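Local coordinates for uncharacterized protein Atu2452 (Agrobacterium tumefaciens, PDB 2R8B), which is of unknown function but belongs to the dienelactone hydrolase family of alpha/beta hydrolases and is probably a serine hydrolase, at residues Ile182-Ile193 and Glu211-Gly219; Val170-Phe178 and Asp199-Leu210. All blocks are in the same frame, centred on the assembly; numbering follows the deposited sequence.

Interaction 1: residues Ile182-Ile193 and Glu211-Gly219; sequences ISPAKPTRRVLI and EESLKAQGG
Strand 190-193 and helix 211-217 run antiparallel, at 174° with axes 9.9 Å apart, while the loop before the strand folds over the helix's C-terminal end, where Ala185 N donates to Gln217 O (2.7 Å). This is the strand-helix half of a beta-alpha-beta crossover that continues into strand 220-226. Gln217 carries the polar part: its chain, extended beyond CG, brings OE1 to the edge of the Arg189 guanidinium, almost in that group's plane, and NH1 donates to OE1 over 3.0 Å. The amide is turned 63° from the guanidinium, and NH1 comes from above the amide plane; NH2 adds a weak bond to the same oxygen. Bends at chi2 and chi3 bring the guanidinium round to Gln217, with Ala185 CB against one of its faces. Towards the other end, Ile193 CD1 rests on Glu211 CA (3.9 Å) and Val191 CG2 meets Leu214 CD1 (4.2 Å). Ile182 CD1 reaches Ser213 O from the loop side. Gly218, with positive phi, is the first residue to leave helical backbone geometry, and Gly219 CA approaches Pro187 O. With Gln217 NE2 bonded to Leu159 O, both ends of the buried amide are engaged, fixing its rotation, and the arginine's charge probably polarises its carbonyl.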
# COMPACT_ATOMS: atom_id res chain seq x y z
N ILE A 182 -4.66 7.17 -16.53
CA ILE A 182 -5.00 5.76 -16.43
C ILE A 182 -4.17 4.94 -17.38
O ILE A 182 -4.22 5.13 -18.59
CB ILE A 182 -6.52 5.52 -16.69
CG1 ILE A 182 -7.38 6.31 -15.68
CG2 ILE A 182 -6.84 3.98 -16.67
CD1 ILE A 182 -6.99 6.04 -14.18
N SER A 183 -3.39 4.02 -16.83
CA SER A 183 -2.67 3.13 -17.68
C SER A 183 -3.10 1.70 -17.30
O SER A 183 -3.45 1.46 -16.14
CB SER A 183 -1.19 3.36 -17.51
OG SER A 183 -0.57 3.13 -18.76
N PRO A 184 -3.13 0.77 -18.28
CA PRO A 184 -3.69 -0.54 -17.95
C PRO A 184 -2.80 -1.42 -17.05
O PRO A 184 -1.57 -1.49 -17.25
CB PRO A 184 -3.88 -1.19 -19.32
CG PRO A 184 -2.89 -0.53 -20.20
CD PRO A 184 -2.71 0.85 -19.69
N ALA A 185 -3.43 -2.05 -16.05
CA ALA A 185 -2.82 -3.06 -15.16
C ALA A 185 -2.94 -4.47 -15.75
O ALA A 185 -3.43 -4.63 -16.85
CB ALA A 185 -3.49 -3.03 -13.80
N LYS A 186 -2.54 -5.48 -14.98
CA LYS A 186 -2.66 -6.89 -15.40
C LYS A 186 -4.06 -7.38 -15.04
O LYS A 186 -4.54 -7.05 -13.96
CB LYS A 186 -1.60 -7.77 -14.73
CG LYS A 186 -0.13 -7.32 -14.97
CD LYS A 186 0.91 -8.07 -14.07
CE LYS A 186 0.41 -8.18 -12.61
NZ LYS A 186 1.19 -9.18 -11.87
N PRO A 187 -4.72 -8.15 -15.93
CA PRO A 187 -6.12 -8.55 -15.73
C PRO A 187 -6.33 -9.28 -14.41
O PRO A 187 -7.46 -9.38 -13.93
CB PRO A 187 -6.37 -9.52 -16.87
CG PRO A 187 -5.46 -9.08 -17.90
CD PRO A 187 -4.21 -8.70 -17.20
N THR A 188 -5.24 -9.78 -13.83
CA THR A 188 -5.29 -10.54 -12.60
C THR A 188 -5.13 -9.63 -11.39
O THR A 188 -5.25 -10.09 -10.26
CB THR A 188 -4.17 -11.59 -12.55
OG1 THR A 188 -2.90 -10.93 -12.74
CG2 THR A 188 -4.39 -12.68 -13.61
N ARG A 189 -4.81 -8.36 -11.59
CA ARG A 189 -4.68 -7.47 -10.44
C ARG A 189 -5.94 -7.55 -9.63
O ARG A 189 -7.03 -7.65 -10.18
CB ARG A 189 -4.48 -6.05 -10.87
CG ARG A 189 -3.11 -5.53 -10.69
CD ARG A 189 -3.26 -4.27 -9.84
NE ARG A 189 -4.57 -3.59 -9.98
CZ ARG A 189 -4.73 -2.29 -10.31
NH1 ARG A 189 -3.65 -1.53 -10.55
NH2 ARG A 189 -5.95 -1.76 -10.37
N ARG A 190 -5.79 -7.57 -8.32
CA ARG A 190 -6.93 -7.51 -7.45
C ARG A 190 -6.66 -6.44 -6.44
O ARG A 190 -5.59 -6.48 -5.78
CB ARG A 190 -7.14 -8.83 -6.74
CG ARG A 190 -7.76 -9.86 -7.65
CD ARG A 190 -7.90 -11.23 -7.05
NE ARG A 190 -8.90 -11.34 -5.97
CZ ARG A 190 -8.62 -11.69 -4.70
NH1 ARG A 190 -7.36 -11.94 -4.32
NH2 ARG A 190 -9.58 -11.79 -3.79
N VAL A 191 -7.58 -5.48 -6.32
CA VAL A 191 -7.49 -4.57 -5.20
C VAL A 191 -8.68 -4.46 -4.25
O VAL A 191 -9.86 -4.49 -4.66
CB VAL A 191 -6.84 -3.17 -5.57
CG1 VAL A 191 -6.45 -3.08 -7.02
CG2 VAL A 191 -7.62 -2.03 -5.04
N LEU A 192 -8.31 -4.32 -2.97
CA LEU A 192 -9.26 -4.10 -1.88
C LEU A 192 -9.12 -2.71 -1.28
O LEU A 192 -8.04 -2.35 -0.80
CB LEU A 192 -9.04 -5.13 -0.78
CG LEU A 192 -9.90 -4.88 0.45
CD1 LEU A 192 -11.33 -4.81 0.08
CD2 LEU A 192 -9.70 -5.96 1.44
N ILE A 193 -10.19 -1.93 -1.29
CA ILE A 193 -10.19 -0.68 -0.55
C ILE A 193 -11.10 -0.81 0.66
O ILE A 193 -12.25 -1.30 0.54
CB ILE A 193 -10.63 0.46 -1.42
CG1 ILE A 193 -9.74 0.53 -2.67
CG2 ILE A 193 -10.47 1.76 -0.65
CD1 ILE A 193 -10.34 1.26 -3.88
N GLU A 211 -11.45 4.42 -6.40
CA GLU A 211 -12.10 3.18 -6.80
C GLU A 211 -12.34 3.01 -8.28
O GLU A 211 -11.94 2.00 -8.87
CB GLU A 211 -13.47 3.08 -6.13
CG GLU A 211 -13.81 1.64 -5.76
CD GLU A 211 -15.26 1.30 -5.90
OE1 GLU A 211 -16.12 2.09 -5.43
OE2 GLU A 211 -15.54 0.22 -6.47
N GLU A 212 -13.01 3.99 -8.86
CA GLU A 212 -13.27 3.96 -10.28
C GLU A 212 -12.04 4.11 -11.10
O GLU A 212 -11.95 3.52 -12.15
CB GLU A 212 -14.28 5.01 -10.70
CG GLU A 212 -15.71 4.47 -10.69
CD GLU A 212 -16.54 5.04 -9.52
OE1 GLU A 212 -16.67 4.33 -8.46
OE2 GLU A 212 -17.03 6.21 -9.65
N SER A 213 -11.08 4.88 -10.61
CA SER A 213 -9.83 5.04 -11.34
C SER A 213 -9.08 3.72 -11.47
O SER A 213 -8.70 3.30 -12.57
CB SER A 213 -8.94 6.05 -10.62
OG SER A 213 -9.59 7.31 -10.50
N LEU A 214 -8.84 3.07 -10.35
CA LEU A 214 -8.20 1.75 -10.35
C LEU A 214 -8.99 0.73 -11.18
O LEU A 214 -8.43 -0.10 -11.91
CB LEU A 214 -8.05 1.28 -8.89
CG LEU A 214 -7.03 2.16 -8.14
CD1 LEU A 214 -6.88 1.81 -6.67
CD2 LEU A 214 -5.69 2.08 -8.85
N LYS A 215 -10.31 0.84 -11.07
CA LYS A 215 -11.20 -0.08 -11.71
C LYS A 215 -11.04 0.04 -13.20
O LYS A 215 -11.29 -0.91 -13.94
CB LYS A 215 -12.63 0.20 -11.30
CG LYS A 215 -13.52 -0.99 -11.44
CD LYS A 215 -14.91 -0.70 -10.90
CE LYS A 215 -15.04 -1.14 -9.45
NZ LYS A 215 -16.37 -0.66 -8.97
N ALA A 216 -10.60 1.20 -13.66
CA ALA A 216 -10.45 1.46 -15.10
C ALA A 216 -9.10 0.93 -15.61
O ALA A 216 -8.92 0.76 -16.81
CB ALA A 216 -10.64 2.97 -15.42
N GLN A 217 -8.16 0.63 -14.72
CA GLN A 217 -6.87 0.12 -15.15
C GLN A 217 -7.00 -1.32 -15.53
O GLN A 217 -6.15 -1.84 -16.24
CB GLN A 217 -5.86 0.21 -14.04
CG GLN A 217 -5.22 1.52 -13.87
CD GLN A 217 -4.32 1.50 -12.68
OE1 GLN A 217 -4.71 1.07 -11.59
NE2 GLN A 217 -3.11 1.96 -12.85
N GLY A 218 -8.07 -1.95 -15.05
CA GLY A 218 -8.32 -3.38 -15.25
C GLY A 218 -8.22 -4.14 -13.93
O GLY A 218 -7.96 -3.55 -12.89
N GLY A 219 -8.41 -5.46 -13.96
CA GLY A 219 -8.39 -6.25 -12.72
C GLY A 219 -9.70 -6.07 -11.96
O GLY A 219 -10.66 -5.54 -12.51

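Interaction 2: residues Val170-Phe178 and Asp199-Leu210; sequences VLMHPLIPF and DPICPVQLTKAL
His173 and Asp199 meet where the loop after strand 168-172 faces the loop leading into helix 204-217, at the C-terminal edge of the parallel strands of an alpha/beta-hydrolase fold. Among the polar contacts, His173 ND1 donates to Asp199 OD2 over 2.8 Å, nearly straight at 169°. The carboxylate oxygen lies at the imidazole edge, close to the ring plane, although ring and carboxylate are turned 57° against each other. Asp199 OD2 also accepts from His230 ND1, and the layout with Ser149 is consistent with a Ser-His-Asp triad in which His173 would be a second-shell partner; His173 NE2 in turn bonds Glu236. The other oxygen, Asp199 OD1, accepts from Ile201 N in an Asx turn that holds the carboxylate from its own loop. Cys202 points its SG at the loop, 3.5 Å from Pro174 O, and Leu175 CG lies beside Ile201 O.

Apolar contacts join the loop to the helix face. Leu210, with CG anti to the backbone N (chi1 -176°), extends its branches from the helix: CD2 meets Pro174 CB at 3.6 Å and, with CD1, straddles Ile176 CG1. Leu171 CD1 reaches the same CD2 from the strand. One turn earlier, Leu206 CD1 touches Leu175 CD2 at 3.8 Å.

Two waters bridge the backbones between these groups. One gives hydrogen bonds to Pro174 O (2.9 Å) and Pro203 O and also bonds Thr207 OG1, joining the loop to the first turn of the helix. The second donates to both Ile176 O and Leu206 O.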
# COMPACT_ATOMS: atom_id res chain seq x y z
N VAL A 170 -3.97 -4.06 -0.84
CA VAL A 170 -5.08 -3.60 -0.04
C VAL A 170 -4.83 -2.19 0.43
O VAL A 170 -3.76 -1.87 0.95
CB VAL A 170 -5.56 -4.61 1.03
CG1 VAL A 170 -4.72 -5.86 1.05
CG2 VAL A 170 -5.71 -3.97 2.38
N LEU A 171 -5.79 -1.31 0.14
CA LEU A 171 -5.65 0.08 0.52
C LEU A 171 -6.53 0.39 1.72
O LEU A 171 -7.75 0.36 1.63
CB LEU A 171 -5.99 0.96 -0.65
CG LEU A 171 -5.23 0.62 -1.94
CD1 LEU A 171 -5.75 1.48 -3.07
CD2 LEU A 171 -3.73 0.80 -1.81
N MSE A 172 -5.92 0.67 2.86
CA MSE A 172 -6.73 0.96 4.02
C MSE A 172 -6.87 2.45 4.24
O MSE A 172 -5.92 3.13 4.60
CB MSE A 172 -6.16 0.20 5.22
CG MSE A 172 -6.09 -1.26 4.88
SE MSE A 172 -5.63 -2.34 6.38
CE MSE A 172 -7.42 -2.88 7.02
N HIS A 173 -8.06 2.97 3.97
CA HIS A 173 -8.31 4.36 4.14
C HIS A 173 -7.30 5.15 3.30
O HIS A 173 -6.50 5.86 3.85
CB HIS A 173 -8.22 4.74 5.62
CG HIS A 173 -9.24 4.05 6.48
ND1 HIS A 173 -10.38 4.68 6.94
CD2 HIS A 173 -9.30 2.79 6.95
CE1 HIS A 173 -11.10 3.84 7.65
NE2 HIS A 173 -10.46 2.68 7.67
N PRO A 174 -7.33 4.99 1.97
CA PRO A 174 -6.56 5.86 1.10
C PRO A 174 -7.17 7.24 0.98
O PRO A 174 -8.35 7.43 1.32
CB PRO A 174 -6.71 5.19 -0.26
CG PRO A 174 -8.07 4.59 -0.19
CD PRO A 174 -8.09 4.00 1.18
N LEU A 175 -6.37 8.18 0.48
CA LEU A 175 -6.80 9.56 0.19
C LEU A 175 -6.02 9.91 -1.06
O LEU A 175 -4.81 10.07 -1.00
CB LEU A 175 -6.30 10.49 1.30
CG LEU A 175 -6.83 11.91 1.46
CD1 LEU A 175 -5.71 12.85 1.97
CD2 LEU A 175 -7.49 12.46 0.24
N ILE A 176 -6.67 9.96 -2.22
CA ILE A 176 -5.96 10.46 -3.41
C ILE A 176 -6.75 11.63 -3.93
O ILE A 176 -7.92 11.46 -4.28
CB ILE A 176 -5.82 9.36 -4.48
CG1 ILE A 176 -4.91 8.23 -3.98
CG2 ILE A 176 -5.26 9.91 -5.73
CD1 ILE A 176 -3.46 8.45 -4.20
N PRO A 177 -6.13 12.83 -3.94
CA PRO A 177 -6.72 14.18 -4.25
C PRO A 177 -6.79 14.57 -5.71
O PRO A 177 -7.56 15.48 -6.10
CB PRO A 177 -5.78 15.16 -3.54
CG PRO A 177 -4.42 14.41 -3.51
CD PRO A 177 -4.70 12.91 -3.56
N PHE A 178 -5.96 13.92 -6.51
CA PHE A 178 -5.79 14.33 -7.89
C PHE A 178 -6.48 13.27 -8.73
O PHE A 178 -6.96 12.28 -8.21
CB PHE A 178 -4.30 14.45 -8.21
CG PHE A 178 -3.50 13.19 -7.93
CD1 PHE A 178 -3.43 12.16 -8.85
CD2 PHE A 178 -2.78 13.05 -6.75
CE1 PHE A 178 -2.70 11.02 -8.59
CE2 PHE A 178 -2.02 11.91 -6.50
CZ PHE A 178 -1.99 10.90 -7.41
N ASP A 199 -14.97 9.51 7.80
CA ASP A 199 -13.58 9.61 8.00
C ASP A 199 -13.22 11.04 7.68
O ASP A 199 -13.32 11.49 6.52
CB ASP A 199 -12.96 8.61 7.05
CG ASP A 199 -11.50 8.50 7.22
OD1 ASP A 199 -10.88 9.45 7.77
OD2 ASP A 199 -10.97 7.46 6.76
N PRO A 200 -12.78 11.79 8.70
CA PRO A 200 -12.62 13.20 8.41
C PRO A 200 -11.38 13.39 7.50
O PRO A 200 -11.19 14.45 6.92
CB PRO A 200 -12.40 13.82 9.80
CG PRO A 200 -11.77 12.74 10.59
CD PRO A 200 -12.32 11.44 10.06
N ILE A 201 -10.56 12.37 7.36
CA ILE A 201 -9.38 12.49 6.53
C ILE A 201 -9.64 12.01 5.09
O ILE A 201 -8.92 12.41 4.16
CB ILE A 201 -8.17 11.78 7.17
CG1 ILE A 201 -7.61 12.64 8.32
CG2 ILE A 201 -7.08 11.56 6.15
CD1 ILE A 201 -6.96 11.86 9.44
N CYS A 202 -10.66 11.16 4.90
CA CYS A 202 -10.87 10.55 3.60
C CYS A 202 -12.27 10.76 3.15
O CYS A 202 -13.16 10.00 3.55
CB CYS A 202 -10.57 9.07 3.67
SG CYS A 202 -9.02 8.80 4.43
N PRO A 203 -12.48 11.84 2.41
CA PRO A 203 -13.76 12.15 1.82
C PRO A 203 -14.25 10.98 1.03
O PRO A 203 -13.50 10.37 0.29
CB PRO A 203 -13.46 13.35 0.90
CG PRO A 203 -12.23 13.97 1.42
CD PRO A 203 -11.46 12.87 2.14
N VAL A 204 -15.52 10.65 1.21
CA VAL A 204 -16.20 9.55 0.55
C VAL A 204 -16.02 9.61 -0.95
O VAL A 204 -15.62 8.62 -1.61
CB VAL A 204 -17.71 9.59 0.90
CG1 VAL A 204 -18.54 8.74 -0.03
CG2 VAL A 204 -17.91 9.16 2.35
N GLN A 205 -16.28 10.78 -1.49
CA GLN A 205 -16.22 10.95 -2.92
C GLN A 205 -14.85 10.70 -3.45
O GLN A 205 -14.71 10.25 -4.57
CB GLN A 205 -16.73 12.34 -3.29
CG GLN A 205 -18.23 12.44 -3.16
CD GLN A 205 -18.95 11.37 -4.03
OE1 GLN A 205 -19.99 10.82 -3.62
NE2 GLN A 205 -18.36 11.02 -5.22
N LEU A 206 -13.80 10.95 -2.65
CA LEU A 206 -12.47 10.74 -3.21
C LEU A 206 -12.13 9.28 -3.20
O LEU A 206 -11.47 8.82 -4.12
CB LEU A 206 -11.38 11.56 -2.53
CG LEU A 206 -11.36 13.05 -2.90
CD1 LEU A 206 -10.28 13.74 -2.05
CD2 LEU A 206 -11.16 13.35 -4.40
N THR A 207 -12.58 8.54 -2.17
CA THR A 207 -12.45 7.08 -2.16
C THR A 207 -13.22 6.46 -3.32
O THR A 207 -12.71 5.59 -4.01
CB THR A 207 -13.07 6.48 -0.92
OG1 THR A 207 -12.44 7.00 0.26
CG2 THR A 207 -12.94 5.00 -0.94
N LYS A 208 -14.45 6.94 -3.51
CA LYS A 208 -15.39 6.40 -4.48
C LYS A 208 -14.69 6.60 -5.82
O LYS A 208 -14.74 5.76 -6.71
CB LYS A 208 -16.68 7.23 -4.39
CG LYS A 208 -18.04 6.55 -4.57
CD LYS A 208 -18.74 6.00 -3.28
CE LYS A 208 -19.91 6.89 -2.70
NZ LYS A 208 -20.95 7.54 -3.66
N ALA A 209 -13.97 7.71 -5.94
CA ALA A 209 -13.34 8.09 -7.22
C ALA A 209 -12.03 7.37 -7.47
O ALA A 209 -11.74 6.94 -8.56
CB ALA A 209 -13.13 9.58 -7.30
N LEU A 210 -11.20 7.24 -6.45
CA LEU A 210 -10.02 6.40 -6.58
C LEU A 210 -10.43 4.97 -7.05
O LEU A 210 -9.83 4.40 -7.97
CB LEU A 210 -9.33 6.33 -5.24
CG LEU A 210 -8.02 5.54 -5.26
CD1 LEU A 210 -7.03 6.08 -6.34
CD2 LEU A 210 -7.39 5.41 -3.81
O HOH W 1 -10.51 9.09 0.19
O HOH W 2 -9.59 10.01 -5.47

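From the N terminus, the first segment of interaction 2 begins within strand 168-172 and runs into the loop after it, and the chain passes through 182-193, the first segment of interaction 1, before either contact closes. Interaction 2 closes first, when 199-210 returns to 170-178; helix 204-217 then carries on and closes interaction 1 against 182-193. The segments alternate, so the two loops cross rather than nest. Both contacts share this helix, its N-terminal part serving interaction 2 and its C-terminal part interaction 1, and they tie it to two neighbouring parallel strands, 168-172 and 190-196. They meet directly where Ile193 and Leu214 pack on Pro174 and Leu171, respectively.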